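PDB 1RIF: DNA helicase uvsW from Enterobacteria phage T4, which couples ATP hydrolysis to 3'-5' unwinding of duplex DNA and drives branch migration of Holliday junctions during recombination-dependent repair of the phage genome. Local coordinates for residues 142-153 with 173-183; 183-191 with 202-210. The protein carries 1 engineered substitution. All blocks are in the same frame, centred on the assembly; numbering follows the deposited sequence.

Contact 1: residues 142-153 with 173-183; sequences SLIQALLARYYL and MADDFVDYRLF
The ring of Tyr180 carries a Leu143 methyl on one face, CD1 standing 3.8 Å from the ring centroid and almost on its normal, while Ser142 OG meets the ring at its edge. Phe177 also uses a face: Ala146 CA lies over it, displaced toward the rim, with CZ the nearest ring atom at 3.5 Å. Phe183 instead turns an edge to the helix, and Ala146 O lies near its plane, 3.6 Å from CE1. Within the RecA-like helicase core these rings join helix 141-155, which follows the P-loop, to helix 167-180 and the loop beyond it; both helices rest on Ile162 of the central parallel sheet. The helix segments cross at -71° with their axes 9.8 Å apart, and Phe177 is a knob in the hole formed by Ser142, Gln145, Ala146 and Ala149.

With CG anti to the backbone N (chi1 -177°), the Leu143 side chain leans across the phenol and sets CD1 over the ring face, with CB near CZ and OH. At that end Ser142, part of the predicted ATP site, shares a hydrogen bond with Tyr180 through the two hydroxyls; its 2.5 Å length from OG to OH is very short and doubtful. Arg181 is the first residue to leave helical backbone angles, and its positive phi turns the chain so that Leu182 and Phe183 return to helix 141-155. There Leu182 CD1 meets Ala146 CB at 3.8 Å and touches Leu147 CD2, while Ala149 CB packs 3.6 Å from Phe183 CZ. Arg150 closes the far end, its chain bent over Leu182. NH1 forms a salt bridge with Glu154, and the same guanidinium reaches Leu182 O through NH2 at 3.3 Å and, more weakly, through NE.

Contact 2: residues 183-191 with 202-210; sequences FSHAMIKKI and KNDAPVVVG
Strand 188-190 is the outermost strand on one side of the seven-stranded parallel sheet of this RecA-like domain, and here it pairs with its neighbour, 207-210. The segments run at 25° to each other, their axes 4.7 Å apart. Lys189 takes the central bonds of the parallel ladder: its N gives to Val207 O at 2.8 Å, and its O receives Val209 N at 2.9 Å. Met187 O and Ile191 N extend the ladder by one bond at each end.

Side chains then divide between the two faces. Ile188, Val207 and Val209 share the face covered by the helices: Ile188 and the valines lie side by side, pointing the same way, and Phe183 CE2 comes down on Val207 CG2 at 3.6 Å, nearly at right angles. Lys189 and Val208 point to the other face, where Lys189, CG anti to the backbone N (chi1 178°) and the chain fully extended, runs antiparallel to the side chain of Lys202. Its NZ ends 3.0 Å from Asn203 OD1, so the turn from Lys202 to Ala205 is tied back to the edge strand.

Lys202 returns the favour. Bent at chi3, it sends NZ to two backbone carbonyls, His185 O at 3.0 Å and Ile188 O at 2.9 Å, from above the plane of each carbonyl (51° out of it at His185). Ile188 N reaches His185 O from the opposite face, giving that oxygen two donors and fixing the 3-10 turn 185-187 against the strand. With Lys190 NZ only 5.3 Å from Lys202 NZ, like charges gather here; the two carbonyl oxygens would offset some of that repulsion and may stabilise the ammonium form of Lys202.

Overall arrangement
Contacts 1 and 2 follow in series along the chain, their centres 11 Å apart, and they share Phe183, in the loop between helix 167-180 and strand 188-190. Contact 1 joins two helices lying over one face of the parallel sheet; contact 2 forms the outer edge of that sheet. They touch directly: Phe177 packs on Ile188, Leu153 on Pro206, and Asp175 probably hydrogen-bonds His185. All four segments lie within the ATP-binding helicase region; this chain is the N-terminal part of the protein and lacks the C-terminal helicase domain. The helix bearing Ser142 of the predicted ATP site is thus connected through shared packing to the sheet edge.

Contact 1: residues 142-153 with 173-183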
loop_
_atom_site.group_PDB
_atom_site.type_symbol
_atom_site.label_atom_id
_atom_site.label_comp_id
_atom_site.label_asym_id
_atom_site.label_seq_id
_atom_site.Cartn_x
_atom_site.Cartn_y
_atom_site.Cartn_z
ATOM N N SER A 142 3.441 15.181 -1.493
ATOM C CA SER A 142 4.850 14.799 -1.593
ATOM C C SER A 142 5.532 14.889 -0.241
ATOM O O SER A 142 6.415 14.088 0.057
ATOM C CB SER A 142 5.591 15.675 -2.604
ATOM O OG SER A 142 5.610 17.036 -2.208
ATOM N N LEU A 143 5.118 15.859 0.577
ATOM C CA LEU A 143 5.696 16.034 1.908
ATOM C C LEU A 143 5.202 14.926 2.829
ATOM O O LEU A 143 5.943 14.457 3.695
ATOM C CB LEU A 143 5.324 17.402 2.497
ATOM C CG LEU A 143 5.924 17.740 3.877
ATOM C CD1 LEU A 143 7.453 17.639 3.837
ATOM C CD2 LEU A 143 5.505 19.140 4.285
ATOM N N ILE A 144 3.949 14.510 2.644
ATOM C CA ILE A 144 3.382 13.432 3.453
ATOM C C ILE A 144 4.161 12.166 3.141
ATOM O O ILE A 144 4.552 11.429 4.037
ATOM C CB ILE A 144 1.886 13.204 3.131
ATOM C CG1 ILE A 144 1.065 14.400 3.628
ATOM C CG2 ILE A 144 1.415 11.899 3.768
ATOM C CD1 ILE A 144 -0.445 14.254 3.459
ATOM N N GLN A 145 4.391 11.929 1.855
ATOM C CA GLN A 145 5.143 10.764 1.411
ATOM C C GLN A 145 6.606 10.829 1.876
ATOM O O GLN A 145 7.182 9.820 2.286
ATOM C CB GLN A 145 5.050 10.653 -0.115
ATOM C CG GLN A 145 3.698 10.133 -0.583
ATOM C CD GLN A 145 3.511 10.225 -2.085
ATOM O OE1 GLN A 145 3.283 11.307 -2.620
ATOM N NE2 GLN A 145 3.615 9.094 -2.773
ATOM N N ALA A 146 7.200 12.019 1.820
ATOM C CA ALA A 146 8.589 12.212 2.260
ATOM C C ALA A 146 8.726 11.933 3.756
ATOM O O ALA A 146 9.684 11.299 4.187
ATOM C CB ALA A 146 9.050 13.638 1.961
ATOM N N LEU A 147 7.769 12.406 4.547
ATOM C CA LEU A 147 7.816 12.190 5.992
ATOM C C LEU A 147 7.660 10.711 6.340
ATOM O O LEU A 147 8.344 10.193 7.221
ATOM C CB LEU A 147 6.741 13.032 6.686
ATOM C CG LEU A 147 7.082 14.522 6.654
ATOM C CD1 LEU A 147 5.974 15.352 7.278
ATOM C CD2 LEU A 147 8.384 14.722 7.410
ATOM N N LEU A 148 6.754 10.038 5.639
ATOM C CA LEU A 148 6.520 8.617 5.839
ATOM C C LEU A 148 7.792 7.818 5.509
ATOM O O LEU A 148 8.169 6.922 6.262
ATOM C CB LEU A 148 5.357 8.157 4.951
ATOM C CG LEU A 148 3.966 8.536 5.447
ATOM C CD1 LEU A 148 2.981 8.358 4.309
ATOM C CD2 LEU A 148 3.583 7.680 6.645
ATOM N N ALA A 149 8.451 8.146 4.396
ATOM C CA ALA A 149 9.685 7.456 4.004
ATOM C C ALA A 149 10.844 7.765 4.977
ATOM O O ALA A 149 11.616 6.872 5.329
ATOM C CB ALA A 149 10.067 7.833 2.572
ATOM N N ARG A 150 10.955 9.026 5.404
ATOM C CA ARG A 150 11.978 9.461 6.370
ATOM C C ARG A 150 11.848 8.634 7.654
ATOM O O ARG A 150 12.828 8.106 8.179
ATOM C CB ARG A 150 11.751 10.923 6.760
ATOM C CG ARG A 150 12.993 11.771 6.979
ATOM C CD ARG A 150 14.119 11.106 7.742
ATOM N NE ARG A 150 15.361 11.368 7.019
ATOM C CZ ARG A 150 16.554 11.562 7.572
ATOM N NH1 ARG A 150 16.710 11.526 8.885
ATOM N NH2 ARG A 150 17.595 11.817 6.792
ATOM N N TYR A 151 10.626 8.564 8.176
ATOM C CA TYR A 151 10.362 7.815 9.390
ATOM C C TYR A 151 10.833 6.383 9.245
ATOM O O TYR A 151 11.546 5.876 10.097
ATOM C CB TYR A 151 8.870 7.807 9.711
ATOM C CG TYR A 151 8.551 6.986 10.935
ATOM C CD1 TYR A 151 8.574 7.559 12.206
ATOM C CD2 TYR A 151 8.308 5.613 10.833
ATOM C CE1 TYR A 151 8.369 6.786 13.347
ATOM C CE2 TYR A 151 8.104 4.833 11.968
ATOM C CZ TYR A 151 8.136 5.426 13.221
ATOM O OH TYR A 151 7.939 4.661 14.349
ATOM N N TYR A 152 10.414 5.726 8.170
ATOM C CA TYR A 152 10.800 4.341 7.929
ATOM C C TYR A 152 12.319 4.203 7.818
ATOM O O TYR A 152 12.927 3.310 8.416
ATOM C CB TYR A 152 10.163 3.820 6.639
ATOM C CG TYR A 152 10.487 2.374 6.397
ATOM C CD1 TYR A 152 9.726 1.358 6.982
ATOM C CD2 TYR A 152 11.622 2.015 5.675
ATOM C CE1 TYR A 152 10.099 0.024 6.865
ATOM C CE2 TYR A 152 12.003 0.692 5.552
ATOM C CZ TYR A 152 11.245 -0.302 6.152
ATOM O OH TYR A 152 11.671 -1.614 6.068
ATOM N N LEU A 153 12.920 5.092 7.037
ATOM C CA LEU A 153 14.361 5.100 6.814
ATOM C C LEU A 153 15.113 5.086 8.147
ATOM O O LEU A 153 16.049 4.307 8.345
ATOM C CB LEU A 153 14.723 6.344 5.983
ATOM C CG LEU A 153 16.018 6.552 5.178
ATOM C CD1 LEU A 153 17.022 7.279 6.012
ATOM C CD2 LEU A 153 16.559 5.234 4.657
ATOM N N MET A 173 9.147 13.573 -7.976
ATOM C CA MET A 173 9.107 13.062 -6.609
ATOM C C MET A 173 10.496 13.050 -5.990
ATOM O O MET A 173 10.673 13.430 -4.834
ATOM C CB MET A 173 8.525 11.640 -6.589
ATOM C CG MET A 173 8.312 11.047 -5.187
ATOM S SD MET A 173 6.935 11.791 -4.263
ATOM C CE MET A 173 5.588 10.757 -4.819
ATOM N N ALA A 174 11.472 12.593 -6.769
ATOM C CA ALA A 174 12.856 12.512 -6.320
ATOM C C ALA A 174 13.374 13.913 -6.042
ATOM O O ALA A 174 14.049 14.150 -5.042
ATOM C CB ALA A 174 13.711 11.829 -7.386
ATOM N N ASP A 175 13.051 14.847 -6.927
ATOM C CA ASP A 175 13.487 16.216 -6.750
ATOM C C ASP A 175 12.834 16.848 -5.519
ATOM O O ASP A 175 13.498 17.571 -4.774
ATOM C CB ASP A 175 13.168 17.034 -8.001
ATOM C CG ASP A 175 14.047 16.660 -9.177
ATOM O OD1 ASP A 175 14.966 15.836 -8.988
ATOM O OD2 ASP A 175 13.824 17.193 -10.288
ATOM N N ASP A 176 11.544 16.574 -5.295
ATOM C CA ASP A 176 10.853 17.132 -4.137
ATOM C C ASP A 176 11.520 16.681 -2.850
ATOM O O ASP A 176 11.817 17.501 -1.984
ATOM C CB ASP A 176 9.388 16.704 -4.108
ATOM C CG ASP A 176 8.574 17.311 -5.234
ATOM O OD1 ASP A 176 8.994 18.348 -5.791
ATOM O OD2 ASP A 176 7.499 16.752 -5.550
ATOM N N PHE A 177 11.739 15.371 -2.728
ATOM C CA PHE A 177 12.370 14.775 -1.544
ATOM C C PHE A 177 13.699 15.444 -1.219
ATOM O O PHE A 177 14.023 15.666 -0.050
ATOM C CB PHE A 177 12.600 13.268 -1.764
ATOM C CG PHE A 177 11.389 12.402 -1.469
ATOM C CD1 PHE A 177 10.094 12.853 -1.737
ATOM C CD2 PHE A 177 11.548 11.126 -0.925
ATOM C CE1 PHE A 177 8.985 12.047 -1.464
ATOM C CE2 PHE A 177 10.440 10.319 -0.651
ATOM C CZ PHE A 177 9.163 10.780 -0.920
ATOM N N VAL A 178 14.473 15.757 -2.252
ATOM C CA VAL A 178 15.766 16.404 -2.057
ATOM C C VAL A 178 15.576 17.894 -1.733
ATOM O O VAL A 178 16.357 18.472 -0.975
ATOM C CB VAL A 178 16.676 16.230 -3.316
ATOM C CG1 VAL A 178 18.021 16.918 -3.104
ATOM C CG2 VAL A 178 16.903 14.745 -3.596
ATOM N N ASP A 179 14.537 18.519 -2.288
ATOM C CA ASP A 179 14.296 19.933 -2.001
ATOM C C ASP A 179 13.950 20.115 -0.523
ATOM O O ASP A 179 14.374 21.093 0.108
ATOM C CB ASP A 179 13.170 20.492 -2.872
ATOM C CG ASP A 179 13.001 21.998 -2.716
ATOM O OD1 ASP A 179 13.996 22.730 -2.885
ATOM O OD2 ASP A 179 11.872 22.455 -2.431
ATOM N N TYR A 180 13.187 19.171 0.023
ATOM C CA TYR A 180 12.795 19.214 1.436
ATOM C C TYR A 180 14.031 19.067 2.322
ATOM O O TYR A 180 14.080 19.567 3.458
ATOM C CB TYR A 180 11.832 18.067 1.752
ATOM C CG TYR A 180 10.477 18.202 1.115
ATOM C CD1 TYR A 180 9.870 17.111 0.498
ATOM C CD2 TYR A 180 9.789 19.420 1.142
ATOM C CE1 TYR A 180 8.618 17.224 -0.078
ATOM C CE2 TYR A 180 8.531 19.540 0.570
ATOM C CZ TYR A 180 7.957 18.436 -0.039
ATOM O OH TYR A 180 6.714 18.539 -0.610
ATOM N N ARG A 181 15.011 18.352 1.771
ATOM C CA ARG A 181 16.282 18.053 2.412
ATOM C C ARG A 181 16.170 16.899 3.389
ATOM O O ARG A 181 16.976 16.773 4.311
ATOM C CB ARG A 181 16.853 19.286 3.106
ATOM C CG ARG A 181 17.109 20.431 2.151
ATOM C CD ARG A 181 17.950 21.509 2.791
ATOM N NE ARG A 181 17.839 22.762 2.058
ATOM C CZ ARG A 181 18.565 23.840 2.319
ATOM N NH1 ARG A 181 19.460 23.805 3.295
ATOM N NH2 ARG A 181 18.393 24.950 1.609
ATOM N N LEU A 182 15.162 16.056 3.178
ATOM C CA LEU A 182 14.971 14.876 4.016
ATOM C C LEU A 182 15.758 13.713 3.394
ATOM O O LEU A 182 16.046 12.716 4.058
ATOM C CB LEU A 182 13.479 14.525 4.112
ATOM C CG LEU A 182 12.601 15.558 4.827
ATOM C CD1 LEU A 182 11.133 15.202 4.660
ATOM C CD2 LEU A 182 12.980 15.620 6.298
ATOM N N PHE A 183 16.113 13.870 2.120
ATOM C CA PHE A 183 16.872 12.867 1.377
ATOM C C PHE A 183 17.849 13.538 0.420
ATOM O O PHE A 183 17.699 14.713 0.091
ATOM C CB PHE A 183 15.940 11.972 0.530
ATOM C CG PHE A 183 14.973 11.151 1.329
ATOM C CD1 PHE A 183 13.791 11.711 1.807
ATOM C CD2 PHE A 183 15.254 9.818 1.623
ATOM C CE1 PHE A 183 12.899 10.952 2.570
ATOM C CE2 PHE A 183 14.369 9.051 2.385
ATOM C CZ PHE A 183 13.188 9.625 2.859
#

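Contact 2: residues 183-191 with 202-210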
loop_
_atom_site.group_PDB
_atom_site.type_symbol
_atom_site.label_atom_id
_atom_site.label_comp_id
_atom_site.label_asym_id
_atom_site.label_seq_id
_atom_site.Cartn_x
_atom_site.Cartn_y
_atom_site.Cartn_z
ATOM N N PHE A 183 16.113 13.870 2.120
ATOM C CA PHE A 183 16.872 12.867 1.377
ATOM C C PHE A 183 17.849 13.538 0.420
ATOM O O PHE A 183 17.699 14.713 0.091
ATOM C CB PHE A 183 15.940 11.972 0.530
ATOM C CG PHE A 183 14.973 11.151 1.329
ATOM C CD1 PHE A 183 13.791 11.711 1.807
ATOM C CD2 PHE A 183 15.254 9.818 1.623
ATOM C CE1 PHE A 183 12.899 10.952 2.570
ATOM C CE2 PHE A 183 14.369 9.051 2.385
ATOM C CZ PHE A 183 13.188 9.625 2.859
ATOM N N SER A 184 18.842 12.773 -0.028
ATOM C CA SER A 184 19.822 13.245 -1.005
ATOM C C SER A 184 19.594 12.369 -2.246
ATOM O O SER A 184 18.999 11.293 -2.135
ATOM C CB SER A 184 21.245 13.051 -0.485
ATOM O OG SER A 184 21.558 11.679 -0.363
ATOM N N HIS A 185 20.046 12.811 -3.420
ATOM C CA HIS A 185 19.832 12.014 -4.633
ATOM C C HIS A 185 20.472 10.638 -4.634
ATOM O O HIS A 185 19.894 9.683 -5.169
ATOM C CB HIS A 185 20.267 12.786 -5.878
ATOM C CG HIS A 185 19.182 13.649 -6.440
ATOM N ND1 HIS A 185 19.205 15.026 -6.361
ATOM C CD2 HIS A 185 18.005 13.325 -7.026
ATOM C CE1 HIS A 185 18.088 15.512 -6.871
ATOM N NE2 HIS A 185 17.342 14.500 -7.281
ATOM N N ALA A 186 21.654 10.522 -4.033
ATOM C CA ALA A 186 22.338 9.238 -3.977
ATOM C C ALA A 186 21.477 8.209 -3.238
ATOM O O ALA A 186 21.686 7.002 -3.364
ATOM C CB ALA A 186 23.689 9.395 -3.285
ATOM N N MET A 187 20.503 8.699 -2.477
ATOM C CA MET A 187 19.593 7.850 -1.704
ATOM C C MET A 187 18.305 7.459 -2.462
ATOM O O MET A 187 17.507 6.652 -1.979
ATOM C CB MET A 187 19.186 8.582 -0.419
ATOM C CG MET A 187 20.331 9.022 0.481
ATOM S SD MET A 187 19.726 10.097 1.815
ATOM C CE MET A 187 18.895 8.914 2.886
ATOM N N ILE A 188 18.098 8.031 -3.643
ATOM C CA ILE A 188 16.884 7.755 -4.403
ATOM C C ILE A 188 17.157 7.260 -5.822
ATOM O O ILE A 188 17.696 7.988 -6.660
ATOM C CB ILE A 188 16.011 9.018 -4.458
ATOM C CG1 ILE A 188 15.730 9.505 -3.031
ATOM C CG2 ILE A 188 14.720 8.736 -5.219
ATOM C CD1 ILE A 188 15.128 10.894 -2.956
ATOM N N LYS A 189 16.783 6.009 -6.076
ATOM C CA LYS A 189 16.967 5.396 -7.387
ATOM C C LYS A 189 15.680 5.473 -8.196
ATOM O O LYS A 189 14.634 5.006 -7.751
ATOM C CB LYS A 189 17.365 3.924 -7.237
ATOM C CG LYS A 189 17.520 3.196 -8.560
ATOM C CD LYS A 189 17.636 1.696 -8.377
ATOM C CE LYS A 189 17.806 1.013 -9.732
ATOM N NZ LYS A 189 17.509 -0.457 -9.693
ATOM N N LYS A 190 15.742 6.072 -9.376
ATOM C CA LYS A 190 14.553 6.150 -10.215
ATOM C C LYS A 190 14.653 5.014 -11.228
ATOM O O LYS A 190 15.675 4.864 -11.888
ATOM C CB LYS A 190 14.484 7.504 -10.930
ATOM C CG LYS A 190 14.426 8.697 -9.985
ATOM C CD LYS A 190 14.159 9.996 -10.720
ATOM C CE LYS A 190 15.274 10.344 -11.690
ATOM N NZ LYS A 190 16.571 10.594 -11.005
ATOM N N ILE A 191 13.622 4.185 -11.325
ATOM C CA ILE A 191 13.659 3.088 -12.286
ATOM C C ILE A 191 12.718 3.362 -13.451
ATOM O O ILE A 191 11.809 4.185 -13.343
ATOM C CB ILE A 191 13.273 1.737 -11.643
ATOM C CG1 ILE A 191 11.846 1.794 -11.093
ATOM C CG2 ILE A 191 14.251 1.398 -10.543
ATOM C CD1 ILE A 191 11.341 0.467 -10.563
ATOM N N LYS A 202 22.479 2.549 -8.905
ATOM C CA LYS A 202 22.555 2.799 -7.468
ATOM C C LYS A 202 21.537 1.894 -6.775
ATOM O O LYS A 202 20.473 2.326 -6.337
ATOM C CB LYS A 202 22.260 4.281 -7.161
ATOM C CG LYS A 202 20.961 4.806 -7.760
ATOM C CD LYS A 202 20.544 6.183 -7.215
ATOM C CE LYS A 202 21.169 7.329 -7.980
ATOM N NZ LYS A 202 20.296 8.539 -7.917
ATOM N N ASN A 203 21.885 0.619 -6.689
ATOM C CA ASN A 203 21.024 -0.379 -6.079
ATOM C C ASN A 203 21.152 -0.434 -4.562
ATOM O O ASN A 203 20.573 -1.302 -3.917
ATOM C CB ASN A 203 21.337 -1.741 -6.692
ATOM C CG ASN A 203 21.057 -1.777 -8.184
ATOM O OD1 ASN A 203 19.907 -1.873 -8.605
ATOM N ND2 ASN A 203 22.109 -1.681 -8.992
ATOM N N ASP A 204 21.920 0.490 -3.997
ATOM C CA ASP A 204 22.099 0.552 -2.552
ATOM C C ASP A 204 21.185 1.634 -1.990
ATOM O O ASP A 204 21.085 1.806 -0.777
ATOM C CB ASP A 204 23.558 0.872 -2.207
ATOM C CG ASP A 204 24.028 2.195 -2.794
ATOM O OD1 ASP A 204 23.768 2.448 -3.995
ATOM O OD2 ASP A 204 24.672 2.974 -2.057
ATOM N N ALA A 205 20.514 2.357 -2.884
ATOM C CA ALA A 205 19.608 3.433 -2.490
ATOM C C ALA A 205 18.379 2.879 -1.790
ATOM O O ALA A 205 17.718 1.979 -2.307
ATOM C CB ALA A 205 19.187 4.241 -3.715
ATOM N N PRO A 206 18.067 3.402 -0.589
ATOM C CA PRO A 206 16.901 2.965 0.196
ATOM C C PRO A 206 15.543 3.304 -0.447
ATOM O O PRO A 206 14.559 2.600 -0.231
ATOM C CB PRO A 206 17.105 3.672 1.538
ATOM C CG PRO A 206 17.833 4.927 1.143
ATOM C CD PRO A 206 18.857 4.391 0.168
ATOM N N VAL A 207 15.490 4.378 -1.231
ATOM C CA VAL A 207 14.248 4.767 -1.889
ATOM C C VAL A 207 14.268 4.454 -3.384
ATOM O O VAL A 207 15.206 4.835 -4.098
ATOM C CB VAL A 207 13.945 6.281 -1.734
ATOM C CG1 VAL A 207 12.592 6.596 -2.360
ATOM C CG2 VAL A 207 13.954 6.679 -0.266
ATOM N N VAL A 208 13.225 3.760 -3.840
ATOM C CA VAL A 208 13.069 3.398 -5.247
ATOM C C VAL A 208 11.761 4.003 -5.775
ATOM O O VAL A 208 10.698 3.795 -5.201
ATOM C CB VAL A 208 13.041 1.862 -5.440
ATOM C CG1 VAL A 208 12.897 1.528 -6.911
ATOM C CG2 VAL A 208 14.330 1.242 -4.885
ATOM N N VAL A 209 11.847 4.756 -6.865
ATOM C CA VAL A 209 10.669 5.399 -7.426
ATOM C C VAL A 209 10.400 5.016 -8.876
ATOM O O VAL A 209 11.288 5.084 -9.728
ATOM C CB VAL A 209 10.798 6.932 -7.343
ATOM C CG1 VAL A 209 9.530 7.594 -7.879
ATOM C CG2 VAL A 209 11.069 7.357 -5.891
ATOM N N GLY A 210 9.161 4.627 -9.149
ATOM C CA GLY A 210 8.796 4.247 -10.499
ATOM C C GLY A 210 7.302 4.286 -10.766
ATOM O O GLY A 210 6.506 4.694 -9.921
#